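Local coordinates for bifunctional thiamine biosynthesis protein ThiDN (Methanocaldococcus jannaschii DSM 2661, PDB 2PHP) that probably phosphorylates hydroxymethylpyrimidine and its phosphate and makes thiamine monophosphate, this piece being the C-terminal thiamine-phosphate synthase (ThiN) domain, at residues K45-I57 with I67-A80. Sequence-based numbering, arbitrary orientation.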
loop_
_atom_site.group_PDB
_atom_site.type_symbol
_atom_site.label_atom_id
_atom_site.label_comp_id
_atom_site.label_asym_id
_atom_site.label_seq_id
_atom_site.Cartn_x
_atom_site.Cartn_y
_atom_site.Cartn_z
ATOM N N LYS B 45 -16.651 9.971 -24.798
ATOM C CA LYS B 45 -17.803 10.859 -24.654
ATOM C C LYS B 45 -17.682 11.809 -23.465
ATOM O O LYS B 45 -18.197 12.922 -23.501
ATOM C CB LYS B 45 -19.087 10.031 -24.534
ATOM C CG LYS B 45 -19.986 10.048 -25.785
ATOM C CD LYS B 45 -19.265 9.593 -27.067
ATOM C CE LYS B 45 -18.466 10.718 -27.741
ATOM N NZ LYS B 45 -19.329 11.845 -28.215
ATOM N N ASP B 46 -17.005 11.363 -22.411
ATOM C CA ASP B 46 -16.798 12.174 -21.211
ATOM C C ASP B 46 -15.726 11.513 -20.344
ATOM O O ASP B 46 -15.243 10.429 -20.678
ATOM C CB ASP B 46 -18.105 12.326 -20.417
ATOM C CG ASP B 46 -18.732 10.991 -20.057
ATOM O OD1 ASP B 46 -17.985 10.067 -19.654
ATOM O OD2 ASP B 46 -19.974 10.867 -20.173
ATOM N N PHE B 47 -15.369 12.151 -19.229
ATOM C CA PHE B 47 -14.324 11.624 -18.358
ATOM C C PHE B 47 -14.573 10.197 -17.885
ATOM O O PHE B 47 -13.653 9.517 -17.443
ATOM C CB PHE B 47 -14.112 12.555 -17.156
ATOM C CG PHE B 47 -15.084 12.345 -16.029
ATOM C CD1 PHE B 47 -14.788 11.459 -14.996
ATOM C CD2 PHE B 47 -16.285 13.044 -15.989
ATOM C CE1 PHE B 47 -15.673 11.279 -13.937
ATOM C CE2 PHE B 47 -17.176 12.870 -14.933
ATOM C CZ PHE B 47 -16.872 11.987 -13.909
ATOM N N LYS B 48 -15.816 9.743 -17.988
ATOM C CA LYS B 48 -16.166 8.387 -17.575
ATOM C C LYS B 48 -15.569 7.349 -18.528
ATOM O O LYS B 48 -15.405 6.191 -18.160
ATOM C CB LYS B 48 -17.682 8.210 -17.530
ATOM C CG LYS B 48 -18.407 9.089 -16.529
ATOM C CD LYS B 48 -18.031 8.735 -15.110
ATOM C CE LYS B 48 -19.230 8.865 -14.166
ATOM N NZ LYS B 48 -19.913 10.191 -14.237
ATOM N N ASP B 49 -15.258 7.759 -19.753
ATOM C CA ASP B 49 -14.659 6.849 -20.714
ATOM C C ASP B 49 -13.142 6.895 -20.578
ATOM O O ASP B 49 -12.427 6.343 -21.405
ATOM C CB ASP B 49 -15.049 7.224 -22.150
ATOM C CG ASP B 49 -16.518 6.957 -22.456
ATOM O OD1 ASP B 49 -17.177 6.222 -21.690
ATOM O OD2 ASP B 49 -17.010 7.478 -23.483
ATOM N N VAL B 50 -12.656 7.555 -19.527
ATOM C CA VAL B 50 -11.214 7.675 -19.293
ATOM C C VAL B 50 -10.800 6.994 -17.993
ATOM O O VAL B 50 -11.404 7.239 -16.949
ATOM C CB VAL B 50 -10.784 9.159 -19.209
ATOM C CG1 VAL B 50 -9.265 9.257 -19.077
ATOM C CG2 VAL B 50 -11.274 9.914 -20.437
ATOM N N ALA B 51 -9.772 6.147 -18.049
ATOM C CA ALA B 51 -9.293 5.462 -16.840
ATOM C C ALA B 51 -7.949 6.009 -16.355
ATOM O O ALA B 51 -7.111 6.437 -17.158
ATOM C CB ALA B 51 -9.176 3.967 -17.087
ATOM N N ALA B 52 -7.755 5.982 -15.037
ATOM C CA ALA B 52 -6.518 6.468 -14.422
ATOM C C ALA B 52 -6.454 6.088 -12.941
ATOM O O ALA B 52 -7.363 5.437 -12.433
ATOM C CB ALA B 52 -6.432 7.973 -14.575
ATOM N N LEU B 53 -5.391 6.501 -12.250
ATOM C CA LEU B 53 -5.238 6.188 -10.829
ATOM C C LEU B 53 -6.239 6.948 -9.984
ATOM O O LEU B 53 -6.520 8.106 -10.251
ATOM C CB LEU B 53 -3.822 6.527 -10.345
ATOM C CG LEU B 53 -2.700 5.682 -10.943
ATOM C CD1 LEU B 53 -1.346 6.204 -10.512
ATOM C CD2 LEU B 53 -2.879 4.245 -10.515
ATOM N N THR B 54 -6.779 6.285 -8.968
ATOM C CA THR B 54 -7.736 6.914 -8.064
ATOM C C THR B 54 -6.925 7.808 -7.120
ATOM O O THR B 54 -7.449 8.745 -6.528
ATOM C CB THR B 54 -8.524 5.846 -7.267
ATOM O OG1 THR B 54 -7.609 4.883 -6.724
ATOM C CG2 THR B 54 -9.528 5.133 -8.176
ATOM N N GLY B 55 -5.637 7.502 -6.992
ATOM C CA GLY B 55 -4.746 8.310 -6.174
ATOM C C GLY B 55 -3.846 9.053 -7.151
ATOM O O GLY B 55 -4.335 9.666 -8.100
ATOM N N ARG B 56 -2.538 8.986 -6.935
ATOM C CA ARG B 56 -1.570 9.628 -7.815
ATOM C C ARG B 56 -0.186 9.065 -7.553
ATOM O O ARG B 56 -0.005 8.263 -6.644
ATOM C CB ARG B 56 -1.557 11.147 -7.603
ATOM C CG ARG B 56 -2.510 11.886 -8.553
ATOM C CD ARG B 56 -2.175 13.362 -8.686
ATOM N NE ARG B 56 -2.918 13.964 -9.793
ATOM C CZ ARG B 56 -2.693 15.180 -10.286
ATOM N NH1 ARG B 56 -1.743 15.948 -9.772
ATOM N NH2 ARG B 56 -3.402 15.616 -11.321
ATOM N N ILE B 57 0.786 9.467 -8.366
ATOM C CA ILE B 57 2.153 9.021 -8.169
ATOM C C ILE B 57 2.826 10.148 -7.409
ATOM O O ILE B 57 2.833 11.291 -7.874
ATOM C CB ILE B 57 2.859 8.788 -9.514
ATOM C CG1 ILE B 57 2.112 7.694 -10.280
ATOM C CG2 ILE B 57 4.316 8.381 -9.275
ATOM C CD1 ILE B 57 2.518 7.550 -11.714
ATOM N N ILE B 67 3.169 4.708 -5.935
ATOM C CA ILE B 67 2.081 4.703 -6.905
ATOM C C ILE B 67 0.850 4.394 -6.051
ATOM O O ILE B 67 0.697 3.285 -5.537
ATOM C CB ILE B 67 2.302 3.655 -7.998
ATOM C CG1 ILE B 67 3.594 3.998 -8.752
ATOM C CG2 ILE B 67 1.124 3.662 -8.968
ATOM C CD1 ILE B 67 3.887 3.131 -9.946
ATOM N N VAL B 68 -0.015 5.392 -5.900
ATOM C CA VAL B 68 -1.187 5.278 -5.035
ATOM C C VAL B 68 -2.550 5.128 -5.705
ATOM O O VAL B 68 -2.892 5.888 -6.609
ATOM C CB VAL B 68 -1.258 6.520 -4.090
ATOM C CG1 VAL B 68 -2.312 6.307 -2.989
ATOM C CG2 VAL B 68 0.126 6.793 -3.488
ATOM N N GLY B 69 -3.335 4.164 -5.225
ATOM C CA GLY B 69 -4.664 3.951 -5.768
ATOM C C GLY B 69 -4.760 2.854 -6.816
ATOM O O GLY B 69 -3.788 2.138 -7.083
ATOM N N ASP B 70 -5.943 2.729 -7.412
ATOM C CA ASP B 70 -6.204 1.714 -8.425
ATOM C C ASP B 70 -6.574 2.361 -9.741
ATOM O O ASP B 70 -6.939 3.536 -9.787
ATOM C CB ASP B 70 -7.371 0.819 -7.993
ATOM C CG ASP B 70 -7.200 0.282 -6.593
ATOM O OD1 ASP B 70 -6.168 -0.370 -6.328
ATOM O OD2 ASP B 70 -8.101 0.517 -5.761
ATOM N N ILE B 71 -6.488 1.583 -10.814
ATOM C CA ILE B 71 -6.854 2.097 -12.114
ATOM C C ILE B 71 -8.343 1.878 -12.282
ATOM O O ILE B 71 -8.825 0.757 -12.201
ATOM C CB ILE B 71 -6.102 1.381 -13.231
ATOM C CG1 ILE B 71 -4.624 1.740 -13.145
ATOM C CG2 ILE B 71 -6.672 1.781 -14.575
ATOM C CD1 ILE B 71 -3.758 1.034 -14.159
ATOM N N GLU B 72 -9.063 2.968 -12.500
ATOM C CA GLU B 72 -10.495 2.898 -12.669
ATOM C C GLU B 72 -10.962 3.984 -13.629
ATOM O O GLU B 72 -10.363 5.070 -13.700
ATOM C CB GLU B 72 -11.182 3.079 -11.314
ATOM C CG GLU B 72 -10.782 2.035 -10.283
ATOM C CD GLU B 72 -11.897 1.044 -9.997
ATOM O OE1 GLU B 72 -12.458 0.477 -10.963
ATOM O OE2 GLU B 72 -12.194 0.843 -8.797
ATOM N N PHE B 73 -12.030 3.684 -14.367
ATOM C CA PHE B 73 -12.605 4.642 -15.290
ATOM C C PHE B 73 -13.270 5.760 -14.495
ATOM O O PHE B 73 -13.873 5.518 -13.452
ATOM C CB PHE B 73 -13.640 3.961 -16.190
ATOM C CG PHE B 73 -13.037 3.274 -17.362
ATOM C CD1 PHE B 73 -12.780 3.979 -18.535
ATOM C CD2 PHE B 73 -12.656 1.935 -17.278
ATOM C CE1 PHE B 73 -12.146 3.366 -19.605
ATOM C CE2 PHE B 73 -12.018 1.313 -18.344
ATOM C CZ PHE B 73 -11.763 2.027 -19.511
ATOM N N GLY B 74 -13.163 6.982 -15.001
ATOM C CA GLY B 74 -13.753 8.109 -14.319
ATOM C C GLY B 74 -12.924 8.590 -13.152
ATOM O O GLY B 74 -13.304 9.526 -12.465
ATOM N N ALA B 75 -11.777 7.965 -12.921
ATOM C CA ALA B 75 -10.939 8.391 -11.803
ATOM C C ALA B 75 -10.441 9.829 -11.934
ATOM O O ALA B 75 -10.442 10.567 -10.951
ATOM C CB ALA B 75 -9.748 7.446 -11.614
ATOM N N SER B 76 -10.040 10.243 -13.139
ATOM C CA SER B 76 -9.504 11.595 -13.321
ATOM C C SER B 76 -10.175 12.551 -14.316
ATOM O O SER B 76 -9.927 12.482 -15.516
ATOM C CB SER B 76 -8.005 11.505 -13.667
ATOM O OG SER B 76 -7.436 12.796 -13.857
ATOM N N GLU B 77 -11.003 13.462 -13.813
ATOM C CA GLU B 77 -11.644 14.448 -14.680
ATOM C C GLU B 77 -10.582 15.383 -15.260
ATOM O O GLU B 77 -10.637 15.754 -16.431
ATOM C CB GLU B 77 -12.659 15.273 -13.896
ATOM C CG GLU B 77 -13.973 14.562 -13.664
ATOM C CD GLU B 77 -14.804 15.216 -12.584
ATOM O OE1 GLU B 77 -15.001 16.447 -12.658
ATOM O OE2 GLU B 77 -15.258 14.497 -11.661
ATOM N N HIS B 78 -9.610 15.744 -14.426
ATOM C CA HIS B 78 -8.522 16.644 -14.806
ATOM C C HIS B 78 -7.781 16.226 -16.079
ATOM O O HIS B 78 -7.801 16.954 -17.066
ATOM C CB HIS B 78 -7.527 16.767 -13.648
ATOM C CG HIS B 78 -6.408 17.728 -13.909
ATOM N ND1 HIS B 78 -6.589 19.093 -13.936
ATOM C CD2 HIS B 78 -5.095 17.513 -14.173
ATOM C CE1 HIS B 78 -5.435 19.680 -14.208
ATOM N NE2 HIS B 78 -4.514 18.745 -14.356
ATOM N N ILE B 79 -7.123 15.067 -16.058
ATOM C CA ILE B 79 -6.393 14.597 -17.235
ATOM C C ILE B 79 -7.374 14.211 -18.345
ATOM O O ILE B 79 -7.024 14.219 -19.525
ATOM C CB ILE B 79 -5.503 13.364 -16.911
ATOM C CG1 ILE B 79 -4.496 13.701 -15.807
ATOM C CG2 ILE B 79 -4.762 12.915 -18.161
ATOM C CD1 ILE B 79 -3.460 14.719 -16.204
ATOM N N ALA B 80 -8.601 13.867 -17.967
ATOM C CA ALA B 80 -9.608 13.504 -18.953
ATOM C C ALA B 80 -9.906 14.716 -19.848
ATOM O O ALA B 80 -10.059 14.574 -21.062
ATOM C CB ALA B 80 -10.882 13.040 -18.256
HETATM O O HOH W 1 -11.160 9.839 -15.714
#
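An antiparallel pairing of strands 50-53 and 71-73 forms one edge, within this chain, of the main sheet of the ThiN domain, and the chain beyond the second strand folds back over the first. A52 and E72 are a hydrogen-bonded pair, with A52 N to E72 O at 3.1 Å. A type II turn, E72 to A75, then reverses the chain, and G74 N donates to V50 O at 2.6 Å. Further along, T54 OG1 accepts from D70 N at 2.8 Å; the same hydroxyl bonds Y66 OH of the second subunit. On the A51 side of the sheet, A51 CB sits over the centre of the F73 ring in a CH-pi contact (3.7 Å to the centroid). F47 CG lies between its backbone N and carbonyl carbon (chi1 83°), which turns one ring face to E77, whose CG lies 3.4 Å from the ring centroid; G74 O approaches the ring edge, while F47 CB meets A80 CB. A serine in place of F47 would probably leave E77 CG without its aromatic face and G74 O without the ring edge beside it. Helix 8-22 packs on A51 and I71, strand 37-40 continues the sheet beyond 50-53, and on the opposite face S76, the helix N-cap, meets A52 while helix 77-87 sets A80 on V50.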